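Local structure of SufC protein (Thermus thermophilus, 2D2E) at residues Gly15-Pro27 with Lys213-Thr225. The protein binds and probably hydrolyses ATP as the cytoplasmic ABC-type ATPase of the Suf system, which is thought to assemble iron-sulfur clusters. Residues are numbered along the deposited sequence; the frame is centred on the assembly and turned at random.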
loop_
_atom_site.group_PDB
_atom_site.type_symbol
_atom_site.label_atom_id
_atom_site.label_comp_id
_atom_site.label_asym_id
_atom_site.label_seq_id
_atom_site.Cartn_x
_atom_site.Cartn_y
_atom_site.Cartn_z
ATOM N N GLY A 15 -23.498 -8.625 -4.734
ATOM C CA GLY A 15 -24.337 -9.442 -3.876
ATOM C C GLY A 15 -23.776 -10.741 -3.324
ATOM O O GLY A 15 -24.471 -11.746 -3.357
ATOM N N GLU A 16 -22.534 -10.736 -2.832
ATOM C CA GLU A 16 -21.901 -11.937 -2.258
ATOM C C GLU A 16 -20.906 -11.497 -1.181
ATOM O O GLU A 16 -20.171 -10.544 -1.391
ATOM C CB GLU A 16 -21.166 -12.733 -3.343
ATOM N N THR A 17 -20.882 -12.187 -0.049
ATOM C CA THR A 17 -19.981 -11.826 1.052
ATOM C C THR A 17 -18.557 -12.301 0.801
ATOM O O THR A 17 -18.310 -13.509 0.675
ATOM C CB THR A 17 -20.452 -12.424 2.390
ATOM O OG1 THR A 17 -21.804 -12.028 2.645
ATOM C CG2 THR A 17 -19.579 -11.921 3.537
ATOM N N ILE A 18 -17.620 -11.358 0.723
ATOM C CA ILE A 18 -16.231 -11.723 0.494
ATOM C C ILE A 18 -15.366 -11.565 1.743
ATOM O O ILE A 18 -14.498 -12.397 1.987
ATOM C CB ILE A 18 -15.600 -10.937 -0.692
ATOM C CG1 ILE A 18 -15.539 -9.439 -0.386
ATOM C CG2 ILE A 18 -16.391 -11.213 -1.970
ATOM C CD1 ILE A 18 -16.849 -8.730 -0.482
ATOM N N LEU A 19 -15.589 -10.514 2.534
ATOM C CA LEU A 19 -14.817 -10.347 3.776
ATOM C C LEU A 19 -15.708 -10.795 4.927
ATOM O O LEU A 19 -16.851 -10.333 5.074
ATOM C CB LEU A 19 -14.343 -8.911 3.989
ATOM C CG LEU A 19 -13.389 -8.338 2.934
ATOM C CD1 LEU A 19 -12.868 -6.972 3.399
ATOM C CD2 LEU A 19 -12.226 -9.311 2.702
ATOM N N LYS A 20 -15.181 -11.714 5.724
ATOM C CA LYS A 20 -15.948 -12.312 6.802
ATOM C C LYS A 20 -15.388 -12.097 8.189
ATOM O O LYS A 20 -15.050 -13.053 8.878
ATOM C CB LYS A 20 -16.103 -13.811 6.500
ATOM C CG LYS A 20 -16.873 -14.079 5.200
ATOM C CD LYS A 20 -16.794 -15.547 4.766
ATOM C CE LYS A 20 -17.607 -15.768 3.505
ATOM N NZ LYS A 20 -17.372 -17.131 2.931
ATOM N N GLY A 21 -15.300 -10.827 8.592
ATOM C CA GLY A 21 -14.814 -10.495 9.923
ATOM C C GLY A 21 -13.308 -10.339 9.999
ATOM O O GLY A 21 -12.633 -11.068 10.717
ATOM N N VAL A 22 -12.802 -9.374 9.241
ATOM C CA VAL A 22 -11.374 -9.092 9.176
ATOM C C VAL A 22 -10.936 -8.276 10.384
ATOM O O VAL A 22 -11.540 -7.258 10.692
ATOM C CB VAL A 22 -11.039 -8.282 7.907
ATOM C CG1 VAL A 22 -9.535 -7.922 7.897
ATOM C CG2 VAL A 22 -11.365 -9.096 6.658
ATOM N N ASN A 23 -9.920 -8.765 11.083
ATOM C CA ASN A 23 -9.343 -8.047 12.222
ATOM C C ASN A 23 -7.854 -7.988 11.916
ATOM O O ASN A 23 -7.201 -9.020 11.841
ATOM C CB ASN A 23 -9.602 -8.800 13.519
ATOM C CG ASN A 23 -11.056 -8.733 13.917
ATOM O OD1 ASN A 23 -11.592 -7.647 14.130
ATOM N ND2 ASN A 23 -11.711 -9.890 13.986
ATOM N N LEU A 24 -7.328 -6.778 11.725
ATOM C CA LEU A 24 -5.927 -6.611 11.362
ATOM C C LEU A 24 -5.452 -5.261 11.868
ATOM O O LEU A 24 -6.010 -4.243 11.496
ATOM C CB LEU A 24 -5.795 -6.675 9.825
ATOM C CG LEU A 24 -4.407 -6.951 9.210
ATOM C CD1 LEU A 24 -4.568 -7.386 7.760
ATOM C CD2 LEU A 24 -3.530 -5.718 9.286
ATOM N N VAL A 25 -4.422 -5.264 12.711
ATOM C CA VAL A 25 -3.866 -4.019 13.264
ATOM C C VAL A 25 -2.418 -3.800 12.841
ATOM O O VAL A 25 -1.599 -4.702 12.999
ATOM C CB VAL A 25 -3.879 -4.050 14.823
ATOM C CG1 VAL A 25 -3.187 -2.828 15.384
ATOM C CG2 VAL A 25 -5.310 -4.073 15.330
ATOM N N VAL A 26 -2.103 -2.623 12.303
ATOM C CA VAL A 26 -0.714 -2.302 11.945
ATOM C C VAL A 26 -0.282 -1.089 12.778
ATOM O O VAL A 26 -0.729 0.035 12.533
ATOM C CB VAL A 26 -0.544 -1.930 10.463
ATOM C CG1 VAL A 26 0.946 -1.666 10.158
ATOM C CG2 VAL A 26 -1.042 -3.071 9.569
ATOM N N PRO A 27 0.594 -1.298 13.771
ATOM C CA PRO A 27 1.037 -0.154 14.585
ATOM C C PRO A 27 1.886 0.804 13.760
ATOM O O PRO A 27 2.668 0.370 12.919
ATOM C CB PRO A 27 1.885 -0.803 15.676
ATOM C CG PRO A 27 1.312 -2.209 15.804
ATOM C CD PRO A 27 1.090 -2.572 14.323
ATOM N N LYS A 213 5.357 -8.344 11.210
ATOM C CA LYS A 213 4.275 -9.307 11.443
ATOM C C LYS A 213 3.687 -9.712 10.095
ATOM O O LYS A 213 3.663 -8.907 9.156
ATOM C CB LYS A 213 3.176 -8.676 12.323
ATOM C CG LYS A 213 2.045 -9.645 12.733
ATOM C CD LYS A 213 1.175 -8.990 13.809
ATOM C CE LYS A 213 0.032 -9.868 14.289
ATOM N NZ LYS A 213 -0.715 -9.163 15.400
ATOM N N VAL A 214 3.273 -10.969 10.006
ATOM C CA VAL A 214 2.639 -11.528 8.821
ATOM C C VAL A 214 1.229 -11.989 9.183
ATOM O O VAL A 214 1.047 -12.711 10.173
ATOM C CB VAL A 214 3.424 -12.748 8.304
ATOM C CG1 VAL A 214 2.649 -13.411 7.149
ATOM C CG2 VAL A 214 4.812 -12.308 7.860
ATOM N N HIS A 215 0.237 -11.551 8.405
ATOM C CA HIS A 215 -1.174 -11.952 8.595
ATOM C C HIS A 215 -1.520 -12.795 7.374
ATOM O O HIS A 215 -1.125 -12.442 6.267
ATOM C CB HIS A 215 -2.092 -10.726 8.582
ATOM C CG HIS A 215 -1.692 -9.658 9.544
ATOM N ND1 HIS A 215 -2.289 -9.495 10.780
ATOM C CD2 HIS A 215 -0.748 -8.690 9.451
ATOM C CE1 HIS A 215 -1.731 -8.474 11.407
ATOM N NE2 HIS A 215 -0.793 -7.968 10.623
ATOM N N VAL A 216 -2.243 -13.903 7.563
ATOM C CA VAL A 216 -2.622 -14.724 6.410
ATOM C C VAL A 216 -4.142 -14.799 6.328
ATOM O O VAL A 216 -4.819 -15.153 7.312
ATOM C CB VAL A 216 -2.074 -16.154 6.492
ATOM C CG1 VAL A 216 -2.365 -16.879 5.157
ATOM C CG2 VAL A 216 -0.588 -16.137 6.762
ATOM N N MET A 217 -4.678 -14.459 5.156
ATOM C CA MET A 217 -6.121 -14.456 4.957
ATOM C C MET A 217 -6.653 -15.584 4.092
ATOM O O MET A 217 -6.196 -15.786 2.965
ATOM C CB MET A 217 -6.564 -13.098 4.356
ATOM C CG MET A 217 -8.084 -12.921 4.219
ATOM S SD MET A 217 -8.619 -11.219 3.798
ATOM C CE MET A 217 -7.600 -10.285 4.797
ATOM N N MET A 218 -7.610 -16.328 4.640
ATOM C CA MET A 218 -8.272 -17.399 3.910
ATOM C C MET A 218 -9.751 -17.300 4.221
ATOM O O MET A 218 -10.150 -16.979 5.353
ATOM C CB MET A 218 -7.763 -18.758 4.351
ATOM C CG MET A 218 -6.288 -18.965 4.060
ATOM S SD MET A 218 -5.852 -20.628 4.580
ATOM C CE MET A 218 -4.138 -20.590 4.374
ATOM N N ASP A 219 -10.554 -17.583 3.208
ATOM C CA ASP A 219 -12.010 -17.529 3.349
ATOM C C ASP A 219 -12.484 -16.216 3.980
ATOM O O ASP A 219 -13.314 -16.207 4.888
ATOM C CB ASP A 219 -12.506 -18.738 4.160
ATOM C CG ASP A 219 -12.239 -20.068 3.451
ATOM O OD1 ASP A 219 -12.579 -20.187 2.258
ATOM O OD2 ASP A 219 -11.698 -20.996 4.084
ATOM N N GLY A 220 -11.924 -15.106 3.509
ATOM C CA GLY A 220 -12.348 -13.800 3.985
ATOM C C GLY A 220 -11.975 -13.333 5.378
ATOM O O GLY A 220 -12.512 -12.332 5.836
ATOM N N ARG A 221 -11.068 -14.027 6.060
ATOM C CA ARG A 221 -10.658 -13.605 7.392
ATOM C C ARG A 221 -9.206 -13.989 7.657
ATOM O O ARG A 221 -8.618 -14.778 6.918
ATOM C CB ARG A 221 -11.571 -14.205 8.471
ATOM C CG ARG A 221 -11.583 -15.706 8.563
ATOM C CD ARG A 221 -12.374 -16.134 9.800
ATOM N NE ARG A 221 -13.704 -15.531 9.829
ATOM C CZ ARG A 221 -14.579 -15.676 10.823
ATOM N NH1 ARG A 221 -14.270 -16.408 11.888
ATOM N NH2 ARG A 221 -15.772 -15.094 10.752
ATOM N N VAL A 222 -8.621 -13.387 8.686
ATOM C CA VAL A 222 -7.246 -13.676 9.042
ATOM C C VAL A 222 -7.275 -14.945 9.890
ATOM O O VAL A 222 -7.860 -14.964 10.970
ATOM C CB VAL A 222 -6.625 -12.525 9.855
ATOM C CG1 VAL A 222 -5.221 -12.916 10.296
ATOM C CG2 VAL A 222 -6.596 -11.246 9.002
ATOM N N VAL A 223 -6.657 -16.001 9.382
ATOM C CA VAL A 223 -6.655 -17.289 10.085
ATOM C C VAL A 223 -5.360 -17.598 10.805
ATOM O O VAL A 223 -5.274 -18.573 11.555
ATOM C CB VAL A 223 -6.980 -18.442 9.113
ATOM C CG1 VAL A 223 -8.373 -18.216 8.525
ATOM C CG2 VAL A 223 -5.907 -18.528 8.004
ATOM N N ALA A 224 -4.348 -16.771 10.584
ATOM C CA ALA A 224 -3.065 -16.967 11.240
ATOM C C ALA A 224 -2.213 -15.728 11.168
ATOM O O ALA A 224 -2.318 -14.945 10.219
ATOM C CB ALA A 224 -2.303 -18.120 10.614
ATOM N N THR A 225 -1.361 -15.565 12.177
ATOM C CA THR A 225 -0.430 -14.442 12.226
ATOM C C THR A 225 0.867 -14.962 12.809
ATOM O O THR A 225 0.881 -15.979 13.527
ATOM C CB THR A 225 -0.908 -13.295 13.116
ATOM O OG1 THR A 225 -0.941 -13.747 14.474
ATOM C CG2 THR A 225 -2.291 -12.810 12.701
HETATM O O HOH W 1 -10.016 -11.751 10.776
HETATM O O HOH W 2 -4.606 -10.032 12.354
HETATM O O HOH W 3 -0.960 -6.382 14.883
#
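K20, H215 and G220 bury the most surface where strand 16-27 lies over the hairpin 213-225. The backbone N of K20 donates to the carbonyl O of G220 (2.7 Å, N-H...O angle 162°). The K20 side chain runs extended past the type I' turn M218-R221, and its CD comes to 3.5 Å from the carbonyl O of D219. G220 sits close under the strand. G220 CA is 3.3 Å from I18 O, and a side chain here would clash with that oxygen. R221 returns the grip: NE and NH2 reach K20 O side-on, at 3.0 and 2.9 Å. That oxygen lies somewhat out of the guanidinium plane. A bend at chi3 turns the R221 head back to the strand.

At the other end, L24 lies over one face of the H215 ring in a CH-pi contact. L24 CG is 3.7 Å from the centroid of the H215 ring, 11° off the normal. L24 CG stands anti to its own backbone N (chi1 -162°), and this carries the branch over the imidazole. Water 2, in the ring plane, joins H215 ND1 to N23 O. H215 NE2 is hydrogen-bonded to H32 of strand 31-35. With an alanine in place of H215, L24 would probably lose the ring face it packs on, and water 2 and H32 would each lose a partner. Between the two ends, M217 meets L19 and V22, close to the P-loop residue G41.

The contact joins the antiparallel sheet to the mixed sheet of the ABC ATPase core. Direct bonds gather at the turn; farther along, waters 1, 2 and 3 bridge the strands. Both nitrogens of the buried H215 ring have partners, which probably fixes its rotation.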